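PDB 3ZTP: nucleoside diphosphate kinase from Aquifex aeolicus, which catalyses transfer of the ATP gamma phosphate to nucleoside diphosphates, probably through a phosphorylated enzyme intermediate, to make nucleoside triphosphates other than ATP. Local coordinates for residues 5-10 / 129-134; 10-15 / 67-72; 32-37 / 73-78; 36-41 / 134-139. All coordinates share one frame; numbering follows the deposited sequence.

Interaction 1: 5-10 / 129-134; sequences RTLIIV and QYEICF
Leu7 and Arg5, on strand 3-10, meet Glu131 and Ile132, on helix 125-135. This is helix-on-sheet packing in the ferredoxin-like alpha/beta sandwich of the NDK family. Strand 3-10 is an inner strand of the antiparallel sheet. Segments 129-134 and 5-10 cross at 59°, and their axes come within 7.5 Å.

Glu131 comes first along the helix. Its CB and the side chain of Leu7 meet at a slant, with Leu7 CD2 3.8 Å from Glu131 CB. The same methyl lies 3.8 Å from Glu131 O, so it packs on the helix backbone as well. Leu7 gets there with CG anti to the backbone N (chi1 -175°). Beyond CG the Glu131 chain runs extended and carries the carboxylate away from the apolar patch. OE1 is hydrogen-bonded to Ser122 OG and to NE2 of His120, which is predicted to be the phosphorylated residue. The stem packs on Leu7 while the carboxylate bonds to the imidazole, consistent with positioning it.

Ile132 follows. Its CA is 5.8 Å from that of Leu7, the nearest CA pair of the two segments. Its CG1 branch does the touching, lying along the strand from Leu7 toward Arg5. The guanidinium of Arg5 runs on past this contact to a salt bridge with Glu78. Cys133, next on the helix and deposited in two conformers, is joined by a disulfide to Cys133 of a second subunit. The branch of Ile132 starts at CG1, 3.9 Å from Leu7 CB, and ends at CD1, 3.9 Å from Arg5 CB.

Interaction 2: 10-15 / 67-72; sequences VKPDAM and MSSGPV. With SO4 (sulfate ion), chain D.
Pro12 lies against Val72 where the first strand of the ferredoxin-like fold gives way to helix 12-17. Lys11 is the N-cap of that helix. The partner segment leads from helix 60-67 into strand 72-78.

The tight part is mostly apolar and buried. The Pro12 ring and the Val72 side chain lie side by side and point the same way, with Pro12 CD 3.6 Å from Val72 CG1. Val72 CB also presses on the backbone, 3.3 Å from Val10 O. Met67 adds its side chain to this part. Its chain is bent at chi2 and chi3 (-61° and -69°), which curls the sulfur back over the stem of Lys11. Met67 SD sits 3.7 Å from Lys11 CG. The Met67 side chain crosses Pro12 at about a right angle, with SD nearest to Pro12 CD.

The outer side is looser and more polar. Ser69, on the surface, only grazes Pro12: its OG stands 3.9 Å from Pro12 CB and is spent on Phe66 O. Met15, deposited in two conformers, leans on the backbone of Pro71, with CG 3.7 Å from Pro71 O in the conformer described. The ring of Pro71 packs on Val142 of a third subunit.

Lys11 ties the packing to the predicted ATP site. Its chain is extended beyond CG, passes Met67 and brings NZ to Asn117 OD1. A sulfate, probably from the crystallisation liquor, is held by Tyr51, by His120 ND1 and, weakly, by Lys11 NZ at 2.9 Å from O1 and 3.0 Å from O4.

Interaction 3: 32-37 / 73-78; sequences FQIKAL and VAAVLE
Lys35 and Glu78 cross at a slant beside an antiparallel strand pair, 33-40 against 72-78. The lysine is folded at chi2 and chi3 (-64° and -60°), so its methylenes lie over the glutamate stem, with Lys35 CG 3.7 Å from Glu78 CB. Glu78 runs fully extended with CG anti to the backbone N. The charged ends do not touch: Lys35 NZ stays 4.7 Å from Glu78 OE1. A water donates to Glu78 OE1 and accepts a weak bond from Lys35 NZ. NZ also makes a weak bond to Val142 O, and OE1 takes a salt bridge from Arg5. With an alanine here in place of Lys35, the Glu78 stem would probably lose its cover and the water one partner.

On the face opposite Glu78, Ile34 and Leu77 lie side by side and point the same way, with Ile34 CG1 3.8 Å from Leu77 CD2. Leu37 slants across Val73, methyl to methyl, with Leu37 CD1 3.6 Å from Val73 CG1. Before the strand, Phe32 sets a ring edge near Glu78 O.

Gln33 and Glu78 exchange a pair of backbone bonds. Lys35 N bonds to Val76 O, and Val76 N to Ala36 O, while Ala36 N is buried without a partner. This is consistent with a classic beta bulge.

Within the chain, strand 33-40 edges the sheet, and Leu37 bonds through its backbone to a third subunit. Strand 72-78 lies inside, next to strand 3-10. Helix 20-29 packs on the Ile34 and Leu77 face, helix 82-90 holds the Phe32 ring, and Phe136 lies on the Ala36 and Val76 face.

Interaction 4: 36-41 / 134-139; sequences ALKMFR and FIFSGL
Phe136 lays its ring on Ala36, just after helix 125-135 ends. Its CB leaves the backbone toward strand 33-40. There chi1 (-67°) carries the ring toward the strand, and chi2 (-71°) turns a face to Ala36. Ala36 CB sits over the centre of that face in a CH-pi contact, 3.6 Å from the centroid and 8° off the normal. Further out, CE1 of Phe136 is 3.7 Å from Lys38 CG, and the lysine stem slides past the ring in the opposite direction. At the tip, CZ is 3.7 Å from Leu37 N, and Lys38 N lies in plane at the ring edge. The opposite face carries Ile135 CG2, near the rim.

In the ferredoxin-like fold the ring packs on strand 33-40, outermost within this chain, where the chain leaves helix 125-135. An alanine in place of Phe136 is likely to open a gap over Ala36 and leave the Lys38 methylenes without their packing partner.

Lys38 and Ile135 are each described in one of two conformers. Lys38 NZ bonds to Ile135 O at 2.7 Å, nearly along the C=O axis, and forms a salt bridge with Glu140. Phe40 crosses Ile135 at about a right angle, its CZ 3.7 Å from Ile135 CD1.

Interactions 1, 3 and 4 are buried and all reach the same sheet, and their centres lie about 9 Å apart. Interactions 1 and 4 share helix 125-135, where Leu7 touches both Ile135 and Phe136. Interactions 3 and 4 share strand 33-40 and abut the third subunit. Interaction 2 lies about 15 to 17 Å from the other centres, is only partly buried, and joins the sheet through Val10 and Val72. The chemistry follows the place: 32-37 / 73-78 is joined by backbone bonds, 5-10 / 129-134 by apolar packing alone, and 36-41 / 134-139 adds a lysine bond. Residues 10-15 / 67-72 combine packing with a sulfate at the predicted active site.

Interaction 1: 5-10 / 129-134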
loop_
_atom_site.group_PDB
_atom_site.type_symbol
_atom_site.label_atom_id
_atom_site.label_comp_id
_atom_site.label_asym_id
_atom_site.label_seq_id
_atom_site.Cartn_x
_atom_site.Cartn_y
_atom_site.Cartn_z
ATOM N N ARG A 5 8.931 -12.853 -15.049
ATOM C CA ARG A 5 7.738 -12.263 -14.468
ATOM C C ARG A 5 7.049 -11.369 -15.479
ATOM O O ARG A 5 7.689 -10.638 -16.244
ATOM C CB ARG A 5 8.091 -11.427 -13.249
ATOM C CG ARG A 5 8.531 -12.232 -12.067
ATOM C CD ARG A 5 8.997 -11.359 -10.925
ATOM N NE ARG A 5 9.343 -12.190 -9.774
ATOM C CZ ARG A 5 9.862 -11.721 -8.646
ATOM N NH1 ARG A 5 10.091 -10.426 -8.521
ATOM N NH2 ARG A 5 10.157 -12.556 -7.652
ATOM N N THR A 6 5.720 -11.406 -15.495
ATOM C CA THR A 6 4.954 -10.552 -16.382
ATOM C C THR A 6 3.798 -9.973 -15.596
ATOM O O THR A 6 3.409 -10.517 -14.560
ATOM C CB THR A 6 4.485 -11.318 -17.638
ATOM O OG1 THR A 6 3.944 -10.357 -18.529
ATOM C CG2 THR A 6 3.415 -12.371 -17.335
ATOM N N LEU A 7 3.255 -8.857 -16.060
ATOM C CA LEU A 7 2.116 -8.225 -15.397
ATOM C C LEU A 7 0.860 -8.490 -16.200
ATOM O O LEU A 7 0.855 -8.267 -17.417
ATOM C CB LEU A 7 2.333 -6.720 -15.295
ATOM C CG LEU A 7 1.223 -6.024 -14.490
ATOM C CD1 LEU A 7 1.445 -6.142 -12.997
ATOM C CD2 LEU A 7 1.011 -4.578 -14.901
ATOM N N ILE A 8 -0.214 -8.909 -15.527
ATOM C CA ILE A 8 -1.541 -8.868 -16.130
ATOM C C ILE A 8 -2.408 -7.856 -15.408
ATOM O O ILE A 8 -2.255 -7.613 -14.202
ATOM C CB ILE A 8 -2.254 -10.238 -16.180
ATOM C CG1 ILE A 8 -2.419 -10.847 -14.777
ATOM C CG2 ILE A 8 -1.513 -11.173 -17.110
ATOM C CD1 ILE A 8 -3.429 -11.992 -14.705
ATOM N N ILE A 9 -3.324 -7.246 -16.159
ATOM C CA ILE A 9 -4.390 -6.426 -15.554
ATOM C C ILE A 9 -5.715 -6.911 -16.109
ATOM O O ILE A 9 -5.906 -6.926 -17.328
ATOM C CB ILE A 9 -4.249 -4.924 -15.836
ATOM C CG1 ILE A 9 -2.861 -4.453 -15.419
ATOM C CG2 ILE A 9 -5.327 -4.186 -15.075
ATOM C CD1 ILE A 9 -2.593 -2.980 -15.780
ATOM N N VAL A 10 -6.624 -7.284 -15.210
ATOM C CA VAL A 10 -7.997 -7.633 -15.591
ATOM C C VAL A 10 -8.755 -6.328 -15.708
ATOM O O VAL A 10 -8.833 -5.558 -14.735
ATOM C CB VAL A 10 -8.624 -8.588 -14.577
ATOM C CG1 VAL A 10 -10.077 -8.906 -14.931
ATOM C CG2 VAL A 10 -7.787 -9.861 -14.482
ATOM N N GLN A 129 9.098 -5.062 -16.876
ATOM C CA GLN A 129 9.817 -4.416 -15.778
ATOM C C GLN A 129 9.164 -3.070 -15.431
ATOM O O GLN A 129 8.934 -2.761 -14.253
ATOM C CB GLN A 129 11.274 -4.219 -16.166
ATOM C CG GLN A 129 12.115 -3.504 -15.129
ATOM C CD GLN A 129 13.580 -3.430 -15.529
ATOM O OE1 GLN A 129 14.276 -4.443 -15.563
ATOM N NE2 GLN A 129 14.049 -2.228 -15.844
ATOM N N TYR A 130 8.902 -2.254 -16.439
ATOM C CA TYR A 130 8.224 -0.974 -16.233
ATOM C C TYR A 130 6.848 -1.118 -15.626
ATOM O O TYR A 130 6.476 -0.430 -14.674
ATOM C CB TYR A 130 8.080 -0.223 -17.571
ATOM C CG TYR A 130 7.247 1.052 -17.467
ATOM C CD1 TYR A 130 7.789 2.185 -16.916
ATOM C CD2 TYR A 130 5.921 1.108 -17.905
ATOM C CE1 TYR A 130 7.054 3.345 -16.800
ATOM C CE2 TYR A 130 5.171 2.276 -17.782
ATOM C CZ TYR A 130 5.754 3.389 -17.221
ATOM O OH TYR A 130 5.084 4.589 -17.070
ATOM N N GLU A 131 6.053 -2.014 -16.189
ATOM C CA GLU A 131 4.683 -2.151 -15.776
ATOM C C GLU A 131 4.555 -2.743 -14.380
ATOM O O GLU A 131 3.709 -2.298 -13.587
ATOM C CB GLU A 131 3.960 -3.060 -16.768
ATOM C CG GLU A 131 3.818 -2.413 -18.148
ATOM C CD GLU A 131 3.156 -3.300 -19.170
ATOM O OE1 GLU A 131 2.718 -4.410 -18.836
ATOM O OE2 GLU A 131 3.064 -2.857 -20.328
ATOM N N ILE A 132 5.377 -3.744 -14.065
ATOM C CA ILE A 132 5.355 -4.304 -12.709
ATOM C C ILE A 132 5.684 -3.217 -11.705
ATOM O O ILE A 132 4.955 -3.079 -10.722
ATOM C CB ILE A 132 6.312 -5.480 -12.598
ATOM C CG1 ILE A 132 5.771 -6.658 -13.412
ATOM C CG2 ILE A 132 6.490 -5.873 -11.145
ATOM C CD1 ILE A 132 6.764 -7.810 -13.569
ATOM N N CYS A 133 6.748 -2.450 -11.920
ATOM C CA CYS A 133 7.111 -1.379 -10.998
ATOM C C CYS A 133 6.057 -0.278 -10.947
ATOM O O CYS A 133 5.911 0.408 -9.927
ATOM C CB CYS A 133 8.463 -0.788 -11.386
ATOM S SG CYS A 133 9.853 -1.872 -10.975
ATOM N N PHE A 134 5.325 -0.076 -12.023
ATOM C CA PHE A 134 4.318 0.960 -11.985
ATOM C C PHE A 134 3.234 0.627 -10.961
ATOM O O PHE A 134 2.698 1.519 -10.293
ATOM C CB PHE A 134 3.681 1.189 -13.353
ATOM C CG PHE A 134 3.003 2.514 -13.460
ATOM C CD1 PHE A 134 1.704 2.714 -13.037
ATOM C CD2 PHE A 134 3.723 3.592 -13.907
ATOM C CE1 PHE A 134 1.119 3.975 -13.103
ATOM C CE2 PHE A 134 3.140 4.857 -13.983
ATOM C CZ PHE A 134 1.841 5.040 -13.565
#

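Interaction 2: 10-15 / 67-72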
loop_
_atom_site.group_PDB
_atom_site.type_symbol
_atom_site.label_atom_id
_atom_site.label_comp_id
_atom_site.label_asym_id
_atom_site.label_seq_id
_atom_site.Cartn_x
_atom_site.Cartn_y
_atom_site.Cartn_z
ATOM N N VAL A 10 -6.624 -7.284 -15.210
ATOM C CA VAL A 10 -7.997 -7.633 -15.591
ATOM C C VAL A 10 -8.755 -6.328 -15.708
ATOM O O VAL A 10 -8.833 -5.558 -14.735
ATOM C CB VAL A 10 -8.624 -8.588 -14.577
ATOM C CG1 VAL A 10 -10.077 -8.906 -14.931
ATOM C CG2 VAL A 10 -7.787 -9.861 -14.482
ATOM N N LYS A 11 -9.251 -6.048 -16.903
ATOM C CA LYS A 11 -9.790 -4.744 -17.253
ATOM C C LYS A 11 -11.242 -4.615 -16.795
ATOM O O LYS A 11 -11.895 -5.596 -16.418
ATOM C CB LYS A 11 -9.669 -4.518 -18.762
ATOM C CG LYS A 11 -8.266 -4.598 -19.297
ATOM C CD LYS A 11 -8.194 -4.279 -20.789
ATOM C CE LYS A 11 -6.783 -4.141 -21.311
ATOM N NZ LYS A 11 -6.724 -3.942 -22.767
ATOM N N PRO A 12 -11.775 -3.390 -16.810
ATOM C CA PRO A 12 -13.104 -3.217 -16.224
ATOM C C PRO A 12 -14.217 -4.005 -16.919
ATOM O O PRO A 12 -15.234 -4.314 -16.274
ATOM C CB PRO A 12 -13.332 -1.697 -16.296
ATOM C CG PRO A 12 -11.975 -1.133 -16.251
ATOM C CD PRO A 12 -11.138 -2.087 -17.084
ATOM N N ASP A 13 -14.076 -4.289 -18.212
ATOM C CA ASP A 13 -15.074 -5.115 -18.891
ATOM C C ASP A 13 -15.164 -6.510 -18.275
ATOM O O ASP A 13 -16.265 -6.997 -18.000
ATOM C CB ASP A 13 -14.841 -5.181 -20.398
ATOM C CG ASP A 13 -13.458 -5.695 -20.780
ATOM O OD1 ASP A 13 -12.474 -5.478 -20.038
ATOM O OD2 ASP A 13 -13.357 -6.314 -21.862
ATOM N N ALA A 14 -14.026 -7.158 -18.081
ATOM C CA ALA A 14 -14.014 -8.492 -17.499
ATOM C C ALA A 14 -14.405 -8.449 -16.032
ATOM O O ALA A 14 -15.040 -9.379 -15.529
ATOM C CB ALA A 14 -12.627 -9.135 -17.690
ATOM N N MET A 15 -14.037 -7.380 -15.339
ATOM C CA MET A 15 -14.448 -7.192 -13.954
ATOM C C MET A 15 -15.965 -7.172 -13.867
ATOM O O MET A 15 -16.554 -7.913 -13.080
ATOM C CB MET A 15 -13.840 -5.908 -13.382
ATOM C CG MET A 15 -12.339 -5.979 -13.303
ATOM S SD MET A 15 -11.722 -7.115 -12.033
ATOM C CE MET A 15 -12.084 -5.984 -10.668
ATOM N N MET A 67 -9.712 2.508 -18.924
ATOM C CA MET A 67 -8.882 1.903 -17.897
ATOM C C MET A 67 -8.959 2.594 -16.537
ATOM O O MET A 67 -8.470 2.053 -15.533
ATOM C CB MET A 67 -7.433 1.752 -18.387
ATOM C CG MET A 67 -7.285 0.662 -19.454
ATOM S SD MET A 67 -7.765 -0.993 -18.888
ATOM C CE MET A 67 -6.444 -1.325 -17.709
ATOM N N SER A 68 -9.558 3.779 -16.515
ATOM C CA SER A 68 -9.799 4.511 -15.275
ATOM C C SER A 68 -11.288 4.561 -14.939
ATOM O O SER A 68 -11.677 5.307 -14.042
ATOM C CB SER A 68 -9.216 5.936 -15.350
ATOM O OG SER A 68 -9.739 6.692 -16.432
ATOM N N SER A 69 -12.122 3.781 -15.628
ATOM C CA SER A 69 -13.581 3.870 -15.494
ATOM C C SER A 69 -14.156 3.049 -14.361
ATOM O O SER A 69 -15.323 3.172 -14.030
ATOM C CB SER A 69 -14.278 3.469 -16.802
ATOM O OG SER A 69 -14.102 2.091 -17.064
ATOM N N GLY A 70 -13.325 2.208 -13.763
ATOM C CA GLY A 70 -13.750 1.376 -12.656
ATOM C C GLY A 70 -12.538 0.635 -12.142
ATOM O O GLY A 70 -11.467 0.716 -12.736
ATOM N N PRO A 71 -12.692 -0.077 -11.037
ATOM C CA PRO A 71 -11.519 -0.784 -10.520
ATOM C C PRO A 71 -11.011 -1.878 -11.462
ATOM O O PRO A 71 -11.767 -2.452 -12.282
ATOM C CB PRO A 71 -12.002 -1.399 -9.209
ATOM C CG PRO A 71 -13.459 -1.107 -9.091
ATOM C CD PRO A 71 -13.885 -0.196 -10.186
ATOM N N VAL A 72 -9.724 -2.176 -11.339
ATOM C CA VAL A 72 -9.075 -3.257 -12.051
ATOM C C VAL A 72 -8.319 -4.100 -11.062
ATOM O O VAL A 72 -8.139 -3.711 -9.900
ATOM C CB VAL A 72 -8.110 -2.738 -13.147
ATOM C CG1 VAL A 72 -8.876 -1.990 -14.243
ATOM C CG2 VAL A 72 -7.048 -1.799 -12.595
HETATM S S SO4 D . -3.632 -3.210 -23.338
HETATM O O1 SO4 D . -4.014 -4.590 -23.613
HETATM O O2 SO4 D . -2.184 -3.076 -23.482
HETATM O O3 SO4 D . -4.220 -2.274 -24.293
HETATM O O4 SO4 D . -4.076 -2.823 -22.027
#

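Interaction 3: 32-37 / 73-78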
loop_
_atom_site.group_PDB
_atom_site.type_symbol
_atom_site.label_atom_id
_atom_site.label_comp_id
_atom_site.label_asym_id
_atom_site.label_seq_id
_atom_site.Cartn_x
_atom_site.Cartn_y
_atom_site.Cartn_z
ATOM N N PHE A 32 1.512 -20.913 -13.414
ATOM C CA PHE A 32 2.171 -19.680 -12.980
ATOM C C PHE A 32 1.988 -19.464 -11.493
ATOM O O PHE A 32 0.954 -19.792 -10.901
ATOM C CB PHE A 32 1.627 -18.481 -13.764
ATOM C CG PHE A 32 1.942 -18.579 -15.199
ATOM C CD1 PHE A 32 3.252 -18.385 -15.618
ATOM C CD2 PHE A 32 1.004 -19.024 -16.120
ATOM C CE1 PHE A 32 3.611 -18.554 -16.931
ATOM C CE2 PHE A 32 1.365 -19.191 -17.439
ATOM C CZ PHE A 32 2.666 -18.962 -17.843
ATOM N N GLN A 33 3.018 -18.904 -10.892
ATOM C CA GLN A 33 2.964 -18.438 -9.518
ATOM C C GLN A 33 2.491 -16.998 -9.502
ATOM O O GLN A 33 3.071 -16.159 -10.212
ATOM C CB GLN A 33 4.361 -18.508 -8.900
ATOM C CG GLN A 33 4.889 -19.932 -8.709
ATOM C CD GLN A 33 4.008 -20.755 -7.788
ATOM O OE1 GLN A 33 3.740 -20.359 -6.656
ATOM N NE2 GLN A 33 3.533 -21.903 -8.279
ATOM N N ILE A 34 1.454 -16.712 -8.727
ATOM C CA ILE A 34 1.025 -15.328 -8.513
ATOM C C ILE A 34 1.921 -14.755 -7.420
ATOM O O ILE A 34 1.894 -15.215 -6.283
ATOM C CB ILE A 34 -0.453 -15.205 -8.130
ATOM C CG1 ILE A 34 -1.317 -15.775 -9.258
ATOM C CG2 ILE A 34 -0.805 -13.772 -7.841
ATOM C CD1 ILE A 34 -2.799 -15.880 -8.924
ATOM N N LYS A 35 2.740 -13.774 -7.795
ATOM C CA LYS A 35 3.702 -13.144 -6.879
ATOM C C LYS A 35 3.197 -11.847 -6.261
ATOM O O LYS A 35 3.776 -11.346 -5.286
ATOM C CB LYS A 35 5.018 -12.887 -7.596
ATOM C CG LYS A 35 5.713 -14.140 -8.120
ATOM C CD LYS A 35 6.124 -15.050 -7.024
ATOM C CE LYS A 35 7.091 -14.357 -6.080
ATOM N NZ LYS A 35 7.588 -15.280 -5.010
ATOM N N ALA A 36 2.180 -11.247 -6.860
ATOM C CA ALA A 36 1.573 -10.043 -6.301
ATOM C C ALA A 36 0.182 -9.936 -6.897
ATOM O O ALA A 36 -0.078 -10.420 -8.016
ATOM C CB ALA A 36 2.400 -8.791 -6.632
ATOM N N LEU A 37 -0.722 -9.322 -6.165
ATOM C CA LEU A 37 -2.116 -9.224 -6.582
ATOM C C LEU A 37 -2.766 -8.104 -5.854
ATOM O O LEU A 37 -2.652 -8.026 -4.634
ATOM C CB LEU A 37 -2.847 -10.549 -6.251
ATOM C CG LEU A 37 -4.316 -10.637 -6.642
ATOM C CD1 LEU A 37 -4.493 -10.772 -8.090
ATOM C CD2 LEU A 37 -4.954 -11.821 -5.936
ATOM N N VAL A 73 -7.875 -5.264 -11.502
ATOM C CA VAL A 73 -7.025 -6.120 -10.681
ATOM C C VAL A 73 -5.782 -6.450 -11.456
ATOM O O VAL A 73 -5.835 -6.947 -12.583
ATOM C CB VAL A 73 -7.741 -7.417 -10.279
ATOM C CG1 VAL A 73 -6.761 -8.404 -9.653
ATOM C CG2 VAL A 73 -8.890 -7.094 -9.309
ATOM N N ALA A 74 -4.632 -6.202 -10.855
ATOM C CA ALA A 74 -3.353 -6.579 -11.445
ATOM C C ALA A 74 -2.719 -7.730 -10.682
ATOM O O ALA A 74 -2.934 -7.887 -9.472
ATOM C CB ALA A 74 -2.392 -5.377 -11.450
ATOM N N ALA A 75 -1.933 -8.540 -11.406
ATOM C CA ALA A 75 -1.171 -9.634 -10.818
ATOM C C ALA A 75 0.171 -9.741 -11.485
ATOM O O ALA A 75 0.294 -9.480 -12.693
ATOM C CB ALA A 75 -1.912 -10.952 -10.978
ATOM N N VAL A 76 1.179 -10.098 -10.706
ATOM C CA VAL A 76 2.454 -10.471 -11.267
ATOM C C VAL A 76 2.460 -11.992 -11.350
ATOM O O VAL A 76 2.220 -12.674 -10.353
ATOM C CB VAL A 76 3.626 -9.996 -10.383
ATOM C CG1 VAL A 76 4.953 -10.515 -10.936
ATOM C CG2 VAL A 76 3.630 -8.478 -10.284
ATOM N N LEU A 77 2.726 -12.504 -12.545
ATOM C CA LEU A 77 2.799 -13.931 -12.807
ATOM C C LEU A 77 4.230 -14.312 -13.079
ATOM O O LEU A 77 4.912 -13.672 -13.880
ATOM C CB LEU A 77 1.936 -14.293 -14.024
ATOM C CG LEU A 77 0.469 -13.913 -13.921
ATOM C CD1 LEU A 77 -0.218 -14.361 -15.179
ATOM C CD2 LEU A 77 -0.178 -14.533 -12.700
ATOM N N GLU A 78 4.687 -15.384 -12.432
ATOM C CA GLU A 78 6.050 -15.878 -12.583
ATOM C C GLU A 78 6.067 -17.316 -13.068
ATOM O O GLU A 78 5.336 -18.160 -12.571
ATOM C CB GLU A 78 6.769 -15.761 -11.239
ATOM C CG GLU A 78 8.209 -16.233 -11.245
ATOM C CD GLU A 78 8.835 -16.078 -9.871
ATOM O OE1 GLU A 78 9.053 -14.922 -9.446
ATOM O OE2 GLU A 78 9.071 -17.097 -9.199
HETATM O O HOH W 1 10.247 -15.533 -7.004
#

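Interaction 4: 36-41 / 134-139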
loop_
_atom_site.group_PDB
_atom_site.type_symbol
_atom_site.label_atom_id
_atom_site.label_comp_id
_atom_site.label_asym_id
_atom_site.label_seq_id
_atom_site.Cartn_x
_atom_site.Cartn_y
_atom_site.Cartn_z
ATOM N N ALA A 36 2.180 -11.247 -6.860
ATOM C CA ALA A 36 1.573 -10.043 -6.301
ATOM C C ALA A 36 0.182 -9.936 -6.897
ATOM O O ALA A 36 -0.078 -10.420 -8.016
ATOM C CB ALA A 36 2.400 -8.791 -6.632
ATOM N N LEU A 37 -0.722 -9.322 -6.165
ATOM C CA LEU A 37 -2.116 -9.224 -6.582
ATOM C C LEU A 37 -2.766 -8.104 -5.854
ATOM O O LEU A 37 -2.652 -8.026 -4.634
ATOM C CB LEU A 37 -2.847 -10.549 -6.251
ATOM C CG LEU A 37 -4.316 -10.637 -6.642
ATOM C CD1 LEU A 37 -4.493 -10.772 -8.090
ATOM C CD2 LEU A 37 -4.954 -11.821 -5.936
ATOM N N LYS A 38 -3.478 -7.247 -6.558
ATOM C CA LYS A 38 -4.345 -6.317 -5.864
ATOM C C LYS A 38 -5.331 -5.667 -6.793
ATOM O O LYS A 38 -5.147 -5.610 -7.999
ATOM C CB LYS A 38 -3.544 -5.237 -5.142
ATOM C CG LYS A 38 -3.002 -4.159 -6.070
ATOM C CD LYS A 38 -1.993 -3.257 -5.348
ATOM C CE LYS A 38 -1.216 -2.395 -6.318
ATOM N NZ LYS A 38 -0.222 -1.586 -5.548
ATOM N N MET A 39 -6.400 -5.201 -6.169
ATOM C CA MET A 39 -7.446 -4.387 -6.787
ATOM C C MET A 39 -7.157 -2.927 -6.494
ATOM O O MET A 39 -6.867 -2.574 -5.357
ATOM C CB MET A 39 -8.806 -4.781 -6.219
ATOM C CG MET A 39 -9.923 -3.938 -6.757
ATOM S SD MET A 39 -11.534 -4.527 -6.192
ATOM C CE MET A 39 -11.627 -6.040 -7.039
ATOM N N PHE A 40 -7.229 -2.077 -7.510
ATOM C CA PHE A 40 -6.988 -0.662 -7.360
ATOM C C PHE A 40 -7.765 0.054 -8.451
ATOM O O PHE A 40 -8.395 -0.589 -9.304
ATOM C CB PHE A 40 -5.477 -0.345 -7.428
ATOM C CG PHE A 40 -4.882 -0.601 -8.763
ATOM C CD1 PHE A 40 -4.536 -1.885 -9.139
ATOM C CD2 PHE A 40 -4.716 0.441 -9.688
ATOM C CE1 PHE A 40 -4.029 -2.148 -10.412
ATOM C CE2 PHE A 40 -4.169 0.177 -10.953
ATOM C CZ PHE A 40 -3.851 -1.121 -11.304
ATOM N N ARG A 41 -7.735 1.378 -8.426
ATOM C CA ARG A 41 -8.386 2.178 -9.454
ATOM C C ARG A 41 -7.380 3.172 -10.012
ATOM O O ARG A 41 -6.851 4.019 -9.277
ATOM C CB ARG A 41 -9.577 2.902 -8.867
ATOM C CG ARG A 41 -10.178 3.910 -9.830
ATOM C CD ARG A 41 -11.577 3.576 -10.125
ATOM N NE ARG A 41 -12.181 4.500 -11.081
ATOM C CZ ARG A 41 -13.469 4.775 -11.085
ATOM N NH1 ARG A 41 -14.273 4.196 -10.199
ATOM N NH2 ARG A 41 -13.952 5.603 -11.993
ATOM N N PHE A 134 5.325 -0.076 -12.023
ATOM C CA PHE A 134 4.318 0.960 -11.985
ATOM C C PHE A 134 3.234 0.627 -10.961
ATOM O O PHE A 134 2.698 1.519 -10.293
ATOM C CB PHE A 134 3.681 1.189 -13.353
ATOM C CG PHE A 134 3.003 2.514 -13.460
ATOM C CD1 PHE A 134 1.704 2.714 -13.037
ATOM C CD2 PHE A 134 3.723 3.592 -13.907
ATOM C CE1 PHE A 134 1.119 3.975 -13.103
ATOM C CE2 PHE A 134 3.140 4.857 -13.983
ATOM C CZ PHE A 134 1.841 5.040 -13.565
ATOM N N ILE A 135 2.887 -0.649 -10.847
ATOM C CA ILE A 135 1.756 -1.082 -10.035
ATOM C C ILE A 135 2.170 -1.580 -8.650
ATOM O O ILE A 135 1.472 -1.345 -7.676
ATOM C CB ILE A 135 0.988 -2.219 -10.768
ATOM C CG1 ILE A 135 0.528 -1.750 -12.156
ATOM C CG2 ILE A 135 -0.189 -2.727 -9.931
ATOM C CD1 ILE A 135 -0.334 -0.488 -12.151
ATOM N N PHE A 136 3.303 -2.282 -8.586
ATOM C CA PHE A 136 3.731 -2.983 -7.376
ATOM C C PHE A 136 5.147 -2.626 -6.995
ATOM O O PHE A 136 6.047 -2.734 -7.827
ATOM C CB PHE A 136 3.722 -4.517 -7.596
ATOM C CG PHE A 136 2.357 -5.117 -7.789
ATOM C CD1 PHE A 136 1.466 -5.215 -6.743
ATOM C CD2 PHE A 136 1.985 -5.573 -9.028
ATOM C CE1 PHE A 136 0.216 -5.788 -6.933
ATOM C CE2 PHE A 136 0.751 -6.187 -9.222
ATOM C CZ PHE A 136 -0.130 -6.267 -8.189
ATOM N N SER A 137 5.366 -2.308 -5.727
ATOM C CA SER A 137 6.734 -2.200 -5.227
ATOM C C SER A 137 7.287 -3.586 -4.942
ATOM O O SER A 137 6.547 -4.583 -4.835
ATOM C CB SER A 137 6.775 -1.413 -3.931
ATOM O OG SER A 137 6.211 -2.173 -2.888
ATOM N N GLY A 138 8.585 -3.672 -4.758
ATOM C CA GLY A 138 9.215 -4.879 -4.281
ATOM C C GLY A 138 8.651 -5.370 -2.979
ATOM O O GLY A 138 8.605 -6.581 -2.730
ATOM N N LEU A 139 8.212 -4.449 -2.129
ATOM C CA LEU A 139 7.612 -4.836 -0.853
ATOM C C LEU A 139 6.299 -5.607 -1.013
ATOM O O LEU A 139 5.893 -6.313 -0.083
ATOM C CB LEU A 139 7.360 -3.609 0.026
ATOM C CG LEU A 139 8.604 -2.841 0.457
ATOM C CD1 LEU A 139 8.222 -1.563 1.206
ATOM C CD2 LEU A 139 9.477 -3.697 1.345
#